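Local coordinates for putative exported protein (Bordetella pertussis, PDB 2DVZ) that probably serves as the periplasmic solute receptor of a transport system, binding glutamate in a pocket of its periplasmic-binding-protein fold, at residues A[16-21]-A[75-80]; A[240-245]-A[293-298]. One frame throughout, in Å; residues are numbered along the deposited sequence.

Contacts 1 and 2 sit about 22 Å apart, centre to centre, on one mixed sheet of a periplasmic binding protein: strand 78-82, entered by contact 1, runs antiparallel to strand 241-248, which carries contact 2. They meet where L245 CD1 packs 3.6 Å from S80 O. Contact 1 lies at the periphery, about 23 Å from the centre of the chain, and the L79 side chain is still about 12 Å from that of T33, which binds glutamate. Contact 2 is about 10 Å from the chain centre and reaches the pocket itself: Y243 touches the bound glutamic acid while its neighbour W242 packs on helix 288-307.

Contact 1: A[16-21]-A[75-80]; sequences YPSKAI and DGYTLS
Two chain segments leading into adjacent parallel strands, 21-25 and 78-82, meet here where the two strands begin, with the Y77 ring as the centrepiece. K19 lies over one face of that ring, its CE 3.7 Å from the centroid in a CH-pi contact; Y16 CE1 approaches the opposite face near the rim. The two tyrosine rings are oblique, their planes 49° apart. K19 reaches its place because CG sits between backbone N and carbonyl carbon (chi1 68°) and the chain then runs extended, leaving NZ in an off-centre cation-pi position 4.6 Å from the Y77 centroid. At the far end of the ring, Y77 OH accepts from S18 N at 2.9 Å, with an N-H...O angle of 148°. Y16 OH in turn donates to G76 O at 2.5 Å, meeting that oxygen from above its carbonyl plane. D75 closes an Asx turn, OD1 taking Y77 N at 3.1 Å. Deeper in, I21 CG2 presses on L79 CD1 at 3.5 Å, tighter than usual for two carbons. Helix 253-267 packs on Y16 through V255, K258 and L259, and on L79 through L259. A water accepts from K19 NZ and donates to D75 OD2; at 4.5 Å these charges probably still attract, but form no direct salt bridge, while hydrogen bonds fix both tyrosine hydroxyls.

Contact 2: A[240-245]-A[293-298]; sequences PVWYGL and KEIKEQ. With GLU (glutamic acid), chain G.
W242 points from strand 241-248 onto helix 288-307, a strand-on-helix packing beside the glutamate pocket of this periplasmic binding protein; the axes of strand 241-245 and helix 293-298 approach to 10.6 Å and run roughly antiparallel, their N-to-C directions 139° apart. With chi1 at 41°, CG stands between the backbone N and the carbonyl carbon, and the indole reaches the helix with its NE1-CZ2-CH2 side. There Q298 CG comes to 3.5 Å from W242 CZ2, I295 CG1 to 3.7 Å from W242 CH2, and E294 CB lies near NE1. Chi1 lays Q298 CG against the indole, and the bend at chi2 (-65°) turns the amide back toward P240, nearly perpendicular to the ring. One water bridges the two, donating to P240 O and accepting from Q298 NE2. The carboxylate of E294 is engaged elsewhere, OE1 being hydrogen-bonded to N286 and N111, while F291 meets the indole edge-to-face. On the pocket side, Y243 OH gives a weak hydrogen bond to the glutamic acid O at 2.6 Å; T33, S85, S149 and S178 also bind this ligand. The indole N-H is satisfied by a water lying in the ring plane, 2.9 Å from W242 NE1, which also accepts from Q298 NE2 at 3.0 Å.

Contact 1: A[16-21]-A[75-80]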
ATOM      1  N   TYR A  16      -1.350 -15.008 -26.331  1.00 24.75           N
ATOM      2  CA  TYR A  16      -1.226 -14.673 -24.915  1.00 22.72           C
ATOM      3  C   TYR A  16      -2.590 -14.832 -24.182  1.00 22.65           C
ATOM      4  O   TYR A  16      -3.621 -14.412 -24.707  1.00 23.75           O
ATOM      5  CB  TYR A  16      -0.682 -13.251 -24.791  1.00 21.23           C
ATOM      6  CG  TYR A  16      -0.497 -12.823 -23.366  1.00 19.35           C
ATOM      7  CD1 TYR A  16       0.707 -13.081 -22.702  1.00 16.77           C
ATOM      8  CD2 TYR A  16      -1.534 -12.212 -22.659  1.00 18.85           C
ATOM      9  CE1 TYR A  16       0.892 -12.760 -21.401  1.00 17.58           C
ATOM     10  CE2 TYR A  16      -1.349 -11.861 -21.305  1.00 18.74           C
ATOM     11  CZ  TYR A  16      -0.123 -12.140 -20.693  1.00 18.69           C
ATOM     12  OH  TYR A  16       0.119 -11.802 -19.385  1.00 17.62           O
ATOM     13  N   PRO A  17      -2.606 -15.482 -22.997  1.00 21.74           N
ATOM     14  CA  PRO A  17      -1.508 -16.206 -22.353  1.00 21.05           C
ATOM     15  C   PRO A  17      -1.597 -17.705 -22.676  1.00 20.54           C
ATOM     16  O   PRO A  17      -2.693 -18.226 -22.743  1.00 20.20           O
ATOM     17  CB  PRO A  17      -1.744 -15.948 -20.863  1.00 20.78           C
ATOM     18  CG  PRO A  17      -3.240 -15.492 -20.753  1.00 21.37           C
ATOM     19  CD  PRO A  17      -3.811 -15.486 -22.156  1.00 21.48           C
ATOM     20  N   SER A  18      -0.450 -18.376 -22.847  1.00 20.17           N
ATOM     21  CA  SER A  18      -0.399 -19.778 -23.266  1.00 19.95           C
ATOM     22  C   SER A  18       0.181 -20.619 -22.137  1.00 20.01           C
ATOM     23  O   SER A  18       0.146 -21.869 -22.154  1.00 20.89           O
ATOM     24  CB  SER A  18       0.406 -19.914 -24.578  1.00 20.04           C
ATOM     25  OG  SER A  18       1.749 -19.443 -24.428  1.00 19.73           O
ATOM     26  N   LYS A  19       0.660 -19.915 -21.117  1.00 19.66           N
ATOM     27  CA  LYS A  19       1.199 -20.528 -19.916  1.00 18.67           C
ATOM     28  C   LYS A  19       0.933 -19.627 -18.658  1.00 18.52           C
ATOM     29  O   LYS A  19       0.415 -18.513 -18.778  1.00 17.89           O
ATOM     30  CB  LYS A  19       2.696 -20.765 -20.135  1.00 18.70           C
ATOM     31  CG  LYS A  19       3.501 -19.507 -20.219  1.00 18.44           C
ATOM     32  CD  LYS A  19       4.926 -19.745 -20.607  1.00 18.44           C
ATOM     33  CE  LYS A  19       5.678 -18.461 -20.497  1.00 19.19           C
ATOM     34  NZ  LYS A  19       6.992 -18.419 -21.198  1.00 21.03           N
ATOM     35  N   ALA A  20       1.297 -20.132 -17.477  1.00 18.07           N
ATOM     36  CA  ALA A  20       1.256 -19.394 -16.210  1.00 17.51           C
ATOM     37  C   ALA A  20       1.943 -18.035 -16.253  1.00 17.26           C
ATOM     38  O   ALA A  20       3.007 -17.861 -16.874  1.00 17.07           O
ATOM     39  CB  ALA A  20       1.864 -20.229 -15.063  1.00 17.14           C
ATOM     40  N   ILE A  21       1.321 -17.087 -15.547  1.00 16.11           N
ATOM     41  CA  ILE A  21       1.855 -15.741 -15.390  1.00 14.73           C
ATOM     42  C   ILE A  21       2.325 -15.593 -13.942  1.00 14.61           C
ATOM     43  O   ILE A  21       1.587 -15.912 -13.022  1.00 14.05           O
ATOM     44  CB  ILE A  21       0.782 -14.682 -15.706  1.00 14.36           C
ATOM     45  CG1 ILE A  21       0.252 -14.851 -17.128  1.00 13.11           C
ATOM     46  CG2 ILE A  21       1.310 -13.287 -15.474  1.00 13.37           C
ATOM     47  CD1 ILE A  21      -1.208 -14.586 -17.250  1.00 13.43           C
ATOM     48  N   ASP A  75       7.583 -10.081 -21.906  1.00 15.36           N
ATOM     49  CA  ASP A  75       6.667 -10.929 -22.643  1.00 15.34           C
ATOM     50  C   ASP A  75       5.234 -11.008 -22.083  1.00 14.99           C
ATOM     51  O   ASP A  75       4.370 -11.587 -22.725  1.00 15.87           O
ATOM     52  CB  ASP A  75       7.268 -12.338 -22.800  1.00 15.57           C
ATOM     53  CG  ASP A  75       7.628 -12.971 -21.482  1.00 16.01           C
ATOM     54  OD1 ASP A  75       7.323 -12.405 -20.423  1.00 15.21           O
ATOM     55  OD2 ASP A  75       8.203 -14.079 -21.489  1.00 19.21           O
ATOM     56  N   GLY A  76       5.002 -10.429 -20.901  1.00 14.73           N
ATOM     57  CA  GLY A  76       3.737 -10.502 -20.186  1.00 14.64           C
ATOM     58  C   GLY A  76       3.571 -11.660 -19.203  1.00 15.31           C
ATOM     59  O   GLY A  76       2.518 -11.774 -18.573  1.00 15.67           O
ATOM     60  N   TYR A  77       4.578 -12.535 -19.078  1.00 15.02           N
ATOM     61  CA  TYR A  77       4.504 -13.669 -18.158  1.00 14.61           C
ATOM     62  C   TYR A  77       5.256 -13.433 -16.834  1.00 14.59           C
ATOM     63  O   TYR A  77       5.315 -14.313 -15.970  1.00 15.20           O
ATOM     64  CB  TYR A  77       5.018 -14.927 -18.859  1.00 14.81           C
ATOM     65  CG  TYR A  77       4.145 -15.322 -20.023  1.00 13.92           C
ATOM     66  CD1 TYR A  77       2.907 -15.908 -19.805  1.00 11.34           C
ATOM     67  CD2 TYR A  77       4.545 -15.069 -21.342  1.00 13.60           C
ATOM     68  CE1 TYR A  77       2.098 -16.246 -20.835  1.00 12.85           C
ATOM     69  CE2 TYR A  77       3.733 -15.411 -22.410  1.00 14.51           C
ATOM     70  CZ  TYR A  77       2.510 -16.010 -22.150  1.00 14.95           C
ATOM     71  OH  TYR A  77       1.669 -16.362 -23.194  1.00 15.37           O
ATOM     72  N   THR A  78       5.837 -12.252 -16.669  1.00 13.77           N
ATOM     73  CA  THR A  78       6.301 -11.844 -15.355  1.00 13.75           C
ATOM     74  C   THR A  78       5.783 -10.448 -15.102  1.00 14.37           C
ATOM     75  O   THR A  78       6.219  -9.480 -15.732  1.00 15.03           O
ATOM     76  CB  THR A  78       7.839 -11.895 -15.225  1.00 13.91           C
ATOM     77  OG1 THR A  78       8.331 -13.204 -15.627  1.00 15.21           O
ATOM     78  CG2 THR A  78       8.255 -11.556 -13.808  1.00 11.14           C
ATOM     79  N   LEU A  79       4.846 -10.348 -14.173  1.00 14.17           N
ATOM     80  CA  LEU A  79       4.199  -9.076 -13.862  1.00 13.78           C
ATOM     81  C   LEU A  79       4.456  -8.748 -12.404  1.00 13.43           C
ATOM     82  O   LEU A  79       5.044  -9.548 -11.674  1.00 13.73           O
ATOM     83  CB  LEU A  79       2.682  -9.188 -14.132  1.00 13.96           C
ATOM     84  CG  LEU A  79       2.287  -9.680 -15.531  1.00 12.76           C
ATOM     85  CD1 LEU A  79       0.823  -9.863 -15.536  1.00 14.04           C
ATOM     86  CD2 LEU A  79       2.654  -8.716 -16.611  1.00 10.46           C
ATOM     87  N   SER A  80       4.026  -7.574 -11.975  1.00 12.85           N
ATOM     88  CA  SER A  80       4.248  -7.151 -10.600  1.00 12.29           C
ATOM     89  C   SER A  80       3.130  -6.225 -10.133  1.00 12.67           C
ATOM     90  O   SER A  80       2.331  -5.732 -10.953  1.00 12.75           O
ATOM     91  CB  SER A  80       5.648  -6.513 -10.410  1.00 11.84           C
ATOM     92  OG  SER A  80       5.759  -5.264 -11.093  1.00 10.66           O
TER
HETATM   93  O   HOH W   1       8.447 -16.424 -20.132  1.00 23.99           O

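Contact 2: A[240-245]-A[293-298]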
ATOM      1  N   PRO A 240      -4.971   8.563   0.648  1.00 12.97           N
ATOM      2  CA  PRO A 240      -4.940   7.116   0.452  1.00 11.99           C
ATOM      3  C   PRO A 240      -3.836   6.657  -0.503  1.00 11.36           C
ATOM      4  O   PRO A 240      -3.091   7.472  -1.079  1.00 10.46           O
ATOM      5  CB  PRO A 240      -6.308   6.816  -0.133  1.00 11.99           C
ATOM      6  CG  PRO A 240      -6.811   8.128  -0.693  1.00 12.22           C
ATOM      7  CD  PRO A 240      -6.081   9.232  -0.053  1.00 12.73           C
ATOM      8  N   VAL A 241      -3.752   5.343  -0.653  1.00 11.21           N
ATOM      9  CA  VAL A 241      -2.838   4.699  -1.595  1.00 10.05           C
ATOM     10  C   VAL A 241      -3.659   3.913  -2.652  1.00 10.75           C
ATOM     11  O   VAL A 241      -4.879   4.153  -2.824  1.00 10.67           O
ATOM     12  CB  VAL A 241      -1.786   3.818  -0.842  1.00  9.53           C
ATOM     13  CG1 VAL A 241      -0.966   4.670   0.088  1.00  7.24           C
ATOM     14  CG2 VAL A 241      -2.423   2.613  -0.105  1.00  7.12           C
ATOM     15  N   TRP A 242      -2.992   3.003  -3.360  1.00 10.50           N
ATOM     16  CA  TRP A 242      -3.610   2.181  -4.393  1.00 11.47           C
ATOM     17  C   TRP A 242      -2.703   1.000  -4.705  1.00 12.48           C
ATOM     18  O   TRP A 242      -1.520   0.990  -4.318  1.00 13.42           O
ATOM     19  CB  TRP A 242      -3.984   2.955  -5.693  1.00 10.86           C
ATOM     20  CG  TRP A 242      -2.976   4.010  -6.234  1.00 10.13           C
ATOM     21  CD1 TRP A 242      -3.240   5.321  -6.429  1.00  8.97           C
ATOM     22  CD2 TRP A 242      -1.599   3.810  -6.644  1.00  9.59           C
ATOM     23  NE1 TRP A 242      -2.140   5.960  -6.935  1.00  9.63           N
ATOM     24  CE2 TRP A 242      -1.120   5.058  -7.101  1.00  9.19           C
ATOM     25  CE3 TRP A 242      -0.736   2.693  -6.687  1.00 10.98           C
ATOM     26  CZ2 TRP A 242       0.220   5.260  -7.548  1.00  8.14           C
ATOM     27  CZ3 TRP A 242       0.624   2.887  -7.133  1.00  9.92           C
ATOM     28  CH2 TRP A 242       1.070   4.172  -7.562  1.00  8.93           C
ATOM     29  N   TYR A 243      -3.296   0.004  -5.358  1.00 12.60           N
ATOM     30  CA  TYR A 243      -2.618  -1.200  -5.817  1.00 13.40           C
ATOM     31  C   TYR A 243      -2.968  -1.463  -7.276  1.00 13.35           C
ATOM     32  O   TYR A 243      -4.122  -1.409  -7.647  1.00 13.43           O
ATOM     33  CB  TYR A 243      -3.004  -2.409  -4.926  1.00 13.45           C
ATOM     34  CG  TYR A 243      -2.554  -2.131  -3.519  1.00 14.19           C
ATOM     35  CD1 TYR A 243      -1.246  -2.465  -3.113  1.00 12.79           C
ATOM     36  CD2 TYR A 243      -3.397  -1.451  -2.613  1.00 12.41           C
ATOM     37  CE1 TYR A 243      -0.794  -2.152  -1.829  1.00 12.25           C
ATOM     38  CE2 TYR A 243      -2.965  -1.161  -1.313  1.00 10.89           C
ATOM     39  CZ  TYR A 243      -1.663  -1.492  -0.932  1.00 12.38           C
ATOM     40  OH  TYR A 243      -1.226  -1.182   0.338  1.00 12.23           O
ATOM     41  N   GLY A 244      -1.969  -1.758  -8.097  1.00 13.44           N
ATOM     42  CA  GLY A 244      -2.226  -2.005  -9.504  1.00 13.24           C
ATOM     43  C   GLY A 244      -1.272  -2.991 -10.147  1.00 13.08           C
ATOM     44  O   GLY A 244      -0.412  -3.574  -9.482  1.00 13.81           O
ATOM     45  N   LEU A 245      -1.421  -3.156 -11.460  1.00 12.39           N
ATOM     46  CA  LEU A 245      -0.716  -4.181 -12.174  1.00 11.24           C
ATOM     47  C   LEU A 245       0.274  -3.531 -13.143  1.00 11.32           C
ATOM     48  O   LEU A 245      -0.055  -2.587 -13.829  1.00 11.08           O
ATOM     49  CB  LEU A 245      -1.706  -5.121 -12.876  1.00 10.12           C
ATOM     50  CG  LEU A 245      -1.133  -6.426 -13.456  1.00  8.56           C
ATOM     51  CD1 LEU A 245      -0.483  -7.407 -12.415  1.00  5.91           C
ATOM     52  CD2 LEU A 245      -2.214  -7.121 -14.204  1.00  5.27           C
ATOM     53  N   LYS A 293      -0.812   8.304 -14.790  1.00 18.79           N
ATOM     54  CA  LYS A 293      -1.037   9.654 -14.274  1.00 20.21           C
ATOM     55  C   LYS A 293      -1.083   9.652 -12.716  1.00 18.97           C
ATOM     56  O   LYS A 293      -0.512  10.522 -12.068  1.00 19.05           O
ATOM     57  CB  LYS A 293      -2.288  10.272 -14.906  1.00 20.74           C
ATOM     58  CG  LYS A 293      -2.631  11.631 -14.280  1.00 23.62           C
ATOM     59  CD  LYS A 293      -3.795  12.375 -14.921  1.00 23.49           C
ATOM     60  CE  LYS A 293      -3.936  13.762 -14.248  1.00 27.53           C
ATOM     61  NZ  LYS A 293      -5.177  14.509 -14.718  1.00 31.91           N
ATOM     62  N   GLU A 294      -1.736   8.656 -12.141  1.00 18.22           N
ATOM     63  CA  GLU A 294      -1.741   8.412 -10.703  1.00 18.22           C
ATOM     64  C   GLU A 294      -0.346   8.142 -10.177  1.00 18.17           C
ATOM     65  O   GLU A 294       0.053   8.725  -9.167  1.00 17.61           O
ATOM     66  CB  GLU A 294      -2.684   7.241 -10.358  1.00 18.48           C
ATOM     67  CG  GLU A 294      -4.163   7.613 -10.622  1.00 18.49           C
ATOM     68  CD  GLU A 294      -5.117   6.460 -10.563  1.00 19.26           C
ATOM     69  OE1 GLU A 294      -4.754   5.289 -10.840  1.00 18.99           O
ATOM     70  OE2 GLU A 294      -6.280   6.751 -10.240  1.00 23.29           O
ATOM     71  N   ILE A 295       0.405   7.303 -10.901  1.00 18.33           N
ATOM     72  CA  ILE A 295       1.771   6.975 -10.535  1.00 18.55           C
ATOM     73  C   ILE A 295       2.632   8.204 -10.449  1.00 19.70           C
ATOM     74  O   ILE A 295       3.369   8.367  -9.460  1.00 20.94           O
ATOM     75  CB  ILE A 295       2.420   5.903 -11.488  1.00 18.16           C
ATOM     76  CG1 ILE A 295       1.803   4.524 -11.210  1.00 15.93           C
ATOM     77  CG2 ILE A 295       3.962   5.899 -11.327  1.00 16.62           C
ATOM     78  CD1 ILE A 295       1.952   3.530 -12.325  1.00 13.20           C
ATOM     79  N   LYS A 296       2.550   9.050 -11.485  1.00 20.36           N
ATOM     80  CA  LYS A 296       3.278  10.329 -11.583  1.00 20.56           C
ATOM     81  C   LYS A 296       2.860  11.305 -10.477  1.00 20.55           C
ATOM     82  O   LYS A 296       3.709  11.952  -9.841  1.00 20.47           O
ATOM     83  CB  LYS A 296       3.013  10.948 -12.952  1.00 21.64           C
ATOM     84  CG  LYS A 296       3.682  12.279 -13.217  1.00 23.82           C
ATOM     85  CD  LYS A 296       5.215  12.102 -13.348  1.00 26.74           C
ATOM     86  CE  LYS A 296       5.966  13.438 -13.569  1.00 27.67           C
ATOM     87  NZ  LYS A 296       5.037  14.500 -14.098  1.00 29.92           N
ATOM     88  N   GLU A 297       1.557  11.402 -10.231  1.00 20.14           N
ATOM     89  CA  GLU A 297       1.066  12.175  -9.081  1.00 20.69           C
ATOM     90  C   GLU A 297       1.719  11.745  -7.786  1.00 20.31           C
ATOM     91  O   GLU A 297       2.252  12.579  -7.082  1.00 21.05           O
ATOM     92  CB  GLU A 297      -0.441  12.095  -8.952  1.00 20.35           C
ATOM     93  CG  GLU A 297      -1.122  12.974  -9.951  1.00 23.40           C
ATOM     94  CD  GLU A 297      -2.600  12.640 -10.142  1.00 28.29           C
ATOM     95  OE1 GLU A 297      -3.095  11.590  -9.626  1.00 28.23           O
ATOM     96  OE2 GLU A 297      -3.260  13.463 -10.829  1.00 31.28           O
ATOM     97  N   GLN A 298       1.705  10.456  -7.475  1.00 19.93           N
ATOM     98  CA  GLN A 298       2.281  10.026  -6.216  1.00 19.90           C
ATOM     99  C   GLN A 298       3.792  10.277  -6.197  1.00 19.85           C
ATOM    100  O   GLN A 298       4.316  10.732  -5.215  1.00 19.31           O
ATOM    101  CB  GLN A 298       1.961   8.556  -5.905  1.00 19.22           C
ATOM    102  CG  GLN A 298       0.478   8.254  -5.662  1.00 19.68           C
ATOM    103  CD  GLN A 298      -0.121   8.921  -4.415  1.00 18.97           C
ATOM    104  OE1 GLN A 298       0.561   9.192  -3.430  1.00 21.56           O
ATOM    105  NE2 GLN A 298      -1.407   9.136  -4.450  1.00 17.67           N
TER
HETATM  106  N   GLU G1055       3.489  -0.325   2.371  1.00 11.71           N
HETATM  107  CA  GLU G1055       3.049  -1.006   1.139  1.00 11.29           C
HETATM  108  C   GLU G1055       2.337  -0.059   0.187  1.00 12.00           C
HETATM  109  O   GLU G1055       1.153  -0.169  -0.147  1.00 12.47           O
HETATM  110  CB  GLU G1055       2.242  -2.258   1.469  1.00 11.17           C
HETATM  111  CG  GLU G1055       2.892  -3.089   2.590  1.00  8.76           C
HETATM  112  CD  GLU G1055       2.622  -4.562   2.498  1.00  9.91           C
HETATM  113  OE1 GLU G1055       1.937  -4.951   1.529  1.00 10.90           O
HETATM  114  OE2 GLU G1055       3.118  -5.351   3.379  1.00 10.40           O
HETATM  115  OXT GLU G1055       3.002   0.852  -0.333  1.00 12.13           O
HETATM  116  O   HOH W   2      -0.173   7.927  -0.616  1.00  9.36           O
HETATM  117  O   HOH W   3      -3.309   9.785  -2.438  1.00 11.67           O
HETATM  118  O   HOH W   4      -2.715   8.823  -7.165  1.00 14.90           O